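Local structure of beta-1,3-xylanase (Alcaligenes sp., 2COV) at residues N16-D29 and K50-L63. The protein probably binds beta-1,3-xylan through this family 31 carbohydrate-binding module, which belongs to a beta-1,3-xylanase. Numbering follows the deposited sequence.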
# COMPACT_ATOMS: atom_id res chain seq x y z
N ASN A 16 -16.71 -11.34 16.96
CA ASN A 16 -17.25 -11.93 18.15
C ASN A 16 -16.33 -11.76 19.33
O ASN A 16 -15.10 -11.90 19.23
CB ASN A 16 -17.39 -13.46 17.98
CG ASN A 16 -18.36 -13.85 16.89
OD1 ASN A 16 -19.50 -13.39 16.87
ND2 ASN A 16 -17.92 -14.75 16.00
N TYR A 17 -16.91 -11.46 20.48
CA TYR A 17 -16.23 -11.65 21.74
C TYR A 17 -15.99 -13.17 21.99
O TYR A 17 -16.92 -13.94 21.87
CB TYR A 17 -17.07 -11.02 22.85
CG TYR A 17 -16.67 -11.37 24.26
CD1 TYR A 17 -17.19 -12.49 24.92
CD2 TYR A 17 -15.81 -10.56 24.97
CE1 TYR A 17 -16.85 -12.77 26.24
CE2 TYR A 17 -15.49 -10.84 26.31
CZ TYR A 17 -15.99 -11.92 26.89
OH TYR A 17 -15.69 -12.22 28.25
N VAL A 18 -14.78 -13.51 22.32
CA VAL A 18 -14.41 -14.91 22.68
C VAL A 18 -14.20 -14.96 24.18
O VAL A 18 -14.79 -15.82 24.86
CB VAL A 18 -13.19 -15.40 21.90
CG1 VAL A 18 -12.79 -16.80 22.32
CG2 VAL A 18 -13.44 -15.37 20.39
N SER A 19 -13.34 -14.07 24.67
CA SER A 19 -13.16 -13.92 26.13
C SER A 19 -12.68 -12.52 26.34
O SER A 19 -12.47 -11.78 25.39
CB SER A 19 -12.16 -14.92 26.64
OG SER A 19 -10.86 -14.62 26.19
N ASP A 20 -12.44 -12.14 27.58
CA ASP A 20 -12.04 -10.79 27.85
C ASP A 20 -10.71 -10.44 27.19
O ASP A 20 -10.49 -9.24 26.99
CB ASP A 20 -11.85 -10.59 29.36
CG ASP A 20 -13.14 -10.39 30.11
OD1 ASP A 20 -14.27 -10.47 29.52
OD2 ASP A 20 -12.98 -10.10 31.34
N GLN A 21 -9.88 -11.38 26.77
CA GLN A 21 -8.66 -10.94 26.08
C GLN A 21 -8.57 -11.50 24.66
O GLN A 21 -7.51 -11.49 24.11
CB GLN A 21 -7.41 -11.26 26.83
CG GLN A 21 -7.26 -12.78 26.94
CD GLN A 21 -7.79 -13.24 28.24
OE1 GLN A 21 -8.80 -13.98 28.29
NE2 GLN A 21 -7.17 -12.74 29.35
N GLU A 22 -9.67 -11.97 24.09
CA GLU A 22 -9.64 -12.53 22.72
C GLU A 22 -10.89 -12.09 21.92
O GLU A 22 -12.03 -12.21 22.36
CB GLU A 22 -9.57 -14.07 22.73
CG GLU A 22 -8.13 -14.65 22.98
CD GLU A 22 -7.98 -16.10 22.60
OE1 GLU A 22 -6.78 -16.48 22.45
OE2 GLU A 22 -9.06 -16.81 22.47
N ILE A 23 -10.62 -11.65 20.70
CA ILE A 23 -11.62 -11.23 19.72
C ILE A 23 -11.49 -12.15 18.51
O ILE A 23 -10.39 -12.47 18.13
CB ILE A 23 -11.41 -9.75 19.31
CG1 ILE A 23 -12.56 -9.25 18.44
CG2 ILE A 23 -10.07 -9.54 18.63
CD1 ILE A 23 -12.41 -7.79 18.09
N GLU A 24 -12.63 -12.60 17.95
CA GLU A 24 -12.60 -13.32 16.67
C GLU A 24 -13.11 -12.31 15.64
O GLU A 24 -14.21 -11.82 15.74
CB GLU A 24 -13.53 -14.52 16.75
CG GLU A 24 -13.60 -15.26 15.38
CD GLU A 24 -14.48 -16.47 15.38
OE1 GLU A 24 -15.67 -16.31 15.62
OE2 GLU A 24 -14.01 -17.54 15.08
N VAL A 25 -12.32 -12.13 14.62
CA VAL A 25 -12.67 -11.26 13.49
C VAL A 25 -13.11 -12.15 12.37
O VAL A 25 -12.52 -13.21 12.13
CB VAL A 25 -11.47 -10.40 13.07
CG1 VAL A 25 -11.79 -9.55 11.87
CG2 VAL A 25 -10.96 -9.54 14.26
N TYR A 26 -14.18 -11.82 11.69
CA TYR A 26 -14.66 -12.66 10.60
C TYR A 26 -15.30 -11.85 9.49
O TYR A 26 -15.72 -10.72 9.62
CB TYR A 26 -15.64 -13.69 11.11
CG TYR A 26 -16.97 -13.13 11.62
CD1 TYR A 26 -18.02 -12.88 10.77
CD2 TYR A 26 -17.19 -12.89 12.99
CE1 TYR A 26 -19.23 -12.38 11.23
CE2 TYR A 26 -18.38 -12.41 13.43
CZ TYR A 26 -19.40 -12.14 12.58
OH TYR A 26 -20.63 -11.67 13.07
N HIS A 27 -15.34 -12.50 8.31
CA HIS A 27 -16.10 -12.04 7.19
C HIS A 27 -16.90 -13.22 6.63
O HIS A 27 -16.33 -14.23 6.23
CB HIS A 27 -15.27 -11.43 6.07
CG HIS A 27 -16.05 -10.49 5.19
ND1 HIS A 27 -17.19 -10.87 4.51
CD2 HIS A 27 -15.94 -9.14 5.01
CE1 HIS A 27 -17.71 -9.80 3.91
NE2 HIS A 27 -16.97 -8.72 4.19
N VAL A 28 -18.21 -13.09 6.58
CA VAL A 28 -19.08 -14.07 5.95
C VAL A 28 -18.67 -14.24 4.48
O VAL A 28 -18.31 -13.30 3.78
CB VAL A 28 -20.56 -13.62 6.06
CG1 VAL A 28 -21.51 -14.55 5.30
CG2 VAL A 28 -20.94 -13.63 7.52
N ASP A 29 -18.72 -15.48 4.00
CA ASP A 29 -18.38 -15.78 2.57
C ASP A 29 -19.32 -15.05 1.63
O ASP A 29 -20.53 -15.27 1.70
CB ASP A 29 -18.50 -17.30 2.40
CG ASP A 29 -18.05 -17.76 1.06
OD1 ASP A 29 -17.43 -16.96 0.32
OD2 ASP A 29 -18.29 -18.95 0.79
N LYS A 50 -11.77 -20.92 7.15
CA LYS A 50 -13.13 -20.89 6.70
C LYS A 50 -13.90 -21.97 7.44
O LYS A 50 -13.61 -23.16 7.31
CB LYS A 50 -13.19 -21.06 5.18
CG LYS A 50 -14.50 -20.67 4.64
CD LYS A 50 -14.69 -21.04 3.19
CE LYS A 50 -15.98 -20.39 2.69
NZ LYS A 50 -16.28 -20.89 1.31
N SER A 51 -14.92 -21.55 8.20
CA SER A 51 -15.78 -22.47 8.94
C SER A 51 -17.12 -21.94 9.11
O SER A 51 -17.28 -20.75 9.41
CB SER A 51 -15.13 -22.82 10.30
OG SER A 51 -15.83 -23.80 11.03
N ASN A 52 -18.13 -22.76 8.90
CA ASN A 52 -19.50 -22.33 9.09
C ASN A 52 -19.87 -21.07 8.38
O ASN A 52 -20.59 -20.22 8.91
CB ASN A 52 -19.80 -22.34 10.59
CG ASN A 52 -20.00 -23.78 11.07
OD1 ASN A 52 -20.93 -24.43 10.64
ND2 ASN A 52 -19.12 -24.27 11.97
N GLY A 53 -19.37 -20.96 7.15
CA GLY A 53 -19.82 -19.89 6.30
C GLY A 53 -19.05 -18.57 6.38
O GLY A 53 -19.45 -17.65 5.68
N ALA A 54 -17.97 -18.51 7.15
CA ALA A 54 -17.22 -17.29 7.32
C ALA A 54 -15.75 -17.63 7.42
O ALA A 54 -15.35 -18.68 7.96
CB ALA A 54 -17.68 -16.56 8.59
N PHE A 55 -14.95 -16.67 7.01
CA PHE A 55 -13.52 -16.66 7.19
C PHE A 55 -13.22 -16.04 8.52
O PHE A 55 -13.70 -14.94 8.74
CB PHE A 55 -12.82 -15.90 6.08
CG PHE A 55 -13.02 -16.53 4.70
CD1 PHE A 55 -14.05 -16.14 3.91
CD2 PHE A 55 -12.12 -17.47 4.25
CE1 PHE A 55 -14.22 -16.71 2.64
CE2 PHE A 55 -12.30 -18.09 2.99
CZ PHE A 55 -13.33 -17.66 2.22
N ARG A 56 -12.41 -16.65 9.39
CA ARG A 56 -12.35 -16.22 10.76
C ARG A 56 -10.99 -16.47 11.39
O ARG A 56 -10.32 -17.45 11.01
CB ARG A 56 -13.42 -16.83 11.55
CG ARG A 56 -13.53 -18.27 11.62
CD ARG A 56 -15.15 -18.71 12.24
NE ARG A 56 -16.37 -19.00 11.52
CZ ARG A 56 -17.49 -18.57 12.02
NH1 ARG A 56 -18.61 -18.79 11.43
NH2 ARG A 56 -17.48 -17.74 13.17
N LYS A 57 -10.57 -15.59 12.31
CA LYS A 57 -9.38 -15.80 13.08
C LYS A 57 -9.49 -15.04 14.40
O LYS A 57 -10.17 -14.03 14.46
CB LYS A 57 -8.11 -15.36 12.32
CG LYS A 57 -6.81 -16.12 12.72
CD LYS A 57 -6.85 -17.55 12.26
CE LYS A 57 -5.58 -18.29 12.72
NZ LYS A 57 -5.66 -19.71 12.70
N THR A 58 -8.83 -15.54 15.44
CA THR A 58 -8.83 -14.92 16.75
C THR A 58 -7.49 -14.25 17.07
O THR A 58 -6.41 -14.68 16.63
CB THR A 58 -9.19 -15.98 17.82
OG1 THR A 58 -10.50 -16.55 17.50
CG2 THR A 58 -9.16 -15.44 19.20
N PHE A 59 -7.58 -13.18 17.87
CA PHE A 59 -6.47 -12.31 18.22
C PHE A 59 -6.59 -11.89 19.67
O PHE A 59 -7.67 -11.89 20.23
CB PHE A 59 -6.58 -11.00 17.39
CG PHE A 59 -6.55 -11.21 15.90
CD1 PHE A 59 -7.70 -11.49 15.22
CD2 PHE A 59 -5.39 -11.14 15.21
CE1 PHE A 59 -7.67 -11.72 13.86
CE2 PHE A 59 -5.36 -11.31 13.84
CZ PHE A 59 -6.51 -11.62 13.18
N ASN A 60 -5.46 -11.50 20.24
CA ASN A 60 -5.48 -10.83 21.55
C ASN A 60 -6.16 -9.47 21.40
O ASN A 60 -5.92 -8.78 20.40
CB ASN A 60 -4.06 -10.60 22.05
CG ASN A 60 -3.28 -11.88 22.23
OD1 ASN A 60 -3.77 -12.89 22.76
ND2 ASN A 60 -2.04 -11.82 21.80
N ALA A 61 -6.93 -9.06 22.37
CA ALA A 61 -7.55 -7.73 22.37
C ALA A 61 -7.89 -7.31 23.78
O ALA A 61 -7.86 -8.12 24.72
CB ALA A 61 -8.80 -7.71 21.50
N VAL A 62 -8.30 -6.06 23.93
CA VAL A 62 -8.66 -5.50 25.25
C VAL A 62 -10.03 -4.87 25.11
O VAL A 62 -10.24 -4.03 24.24
CB VAL A 62 -7.64 -4.46 25.68
CG1 VAL A 62 -8.09 -3.75 26.97
CG2 VAL A 62 -6.32 -5.10 25.85
N LEU A 63 -10.98 -5.28 25.92
CA LEU A 63 -12.31 -4.71 25.90
C LEU A 63 -12.28 -3.19 26.03
O LEU A 63 -11.58 -2.66 26.90
CB LEU A 63 -13.19 -5.30 27.00
CG LEU A 63 -13.72 -6.69 26.76
CD1 LEU A 63 -14.21 -7.24 28.11
CD2 LEU A 63 -14.80 -6.64 25.69
O HOH W 1 -10.13 -6.95 28.19
O HOH W 2 -5.39 -14.88 20.42
O HOH W 3 -11.27 -17.83 15.01
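Ile23, Val25 and His27 each trade two backbone hydrogen bonds with Phe59, Lys57 and Phe55, so strands 22-28 and 54-60 run antiparallel, 169° between their directions, as neighbours inside the sheet. Asp29 N adds a nearly straight bond to Gly53 O at 2.8 Å, beside the type I' turn that returns the chain from 44-51 into 54-60. At the other end Ala61 N reaches Gln21 O from above the carbonyl plane.

On the face of Ile23, Val25 and Phe59, Ile23 CG2 sits 3.6 Å from Ala61 CB, and Val25 CG2 leans obliquely on the Phe59 ring, 3.9 Å from CD1; Val39 of strand 37-41 packs against both Val25 and Phe59.

On the face of Glu24 and Arg56, Glu24, its CG anti to the backbone N (chi1 176°), stretches out so that OE1 takes a 2.8 Å bond from Asn16 ND2 and a weak hydrogen bond, part of a salt bridge, from Arg56 NH2 at 3.4 Å. Its OE2 lies over the Arg56 chain, 3.3 Å from CD, and a water joins OE2 to Thr58 OG1. Arg56 bends at chi3 (92°) and grips Ser51 O side-on with NE and NH1, which fixes the guanidinium; NH2 also bonds Asn96 O, an acceptor shared with Asn16 ND2. An alanine in place of Glu24 is likely to leave Arg56 NH2 without its carboxylate and Asn16 ND2 with one acceptor fewer.

Near the turn, Lys50 NZ meets Asp29 OD2 at 2.8 Å from above the carboxylate plane. Over this strand pair Ile23, Val25 and Phe59 pack on one face, while on the other Glu24 probably offsets the charge of Arg56 and ties three strands together.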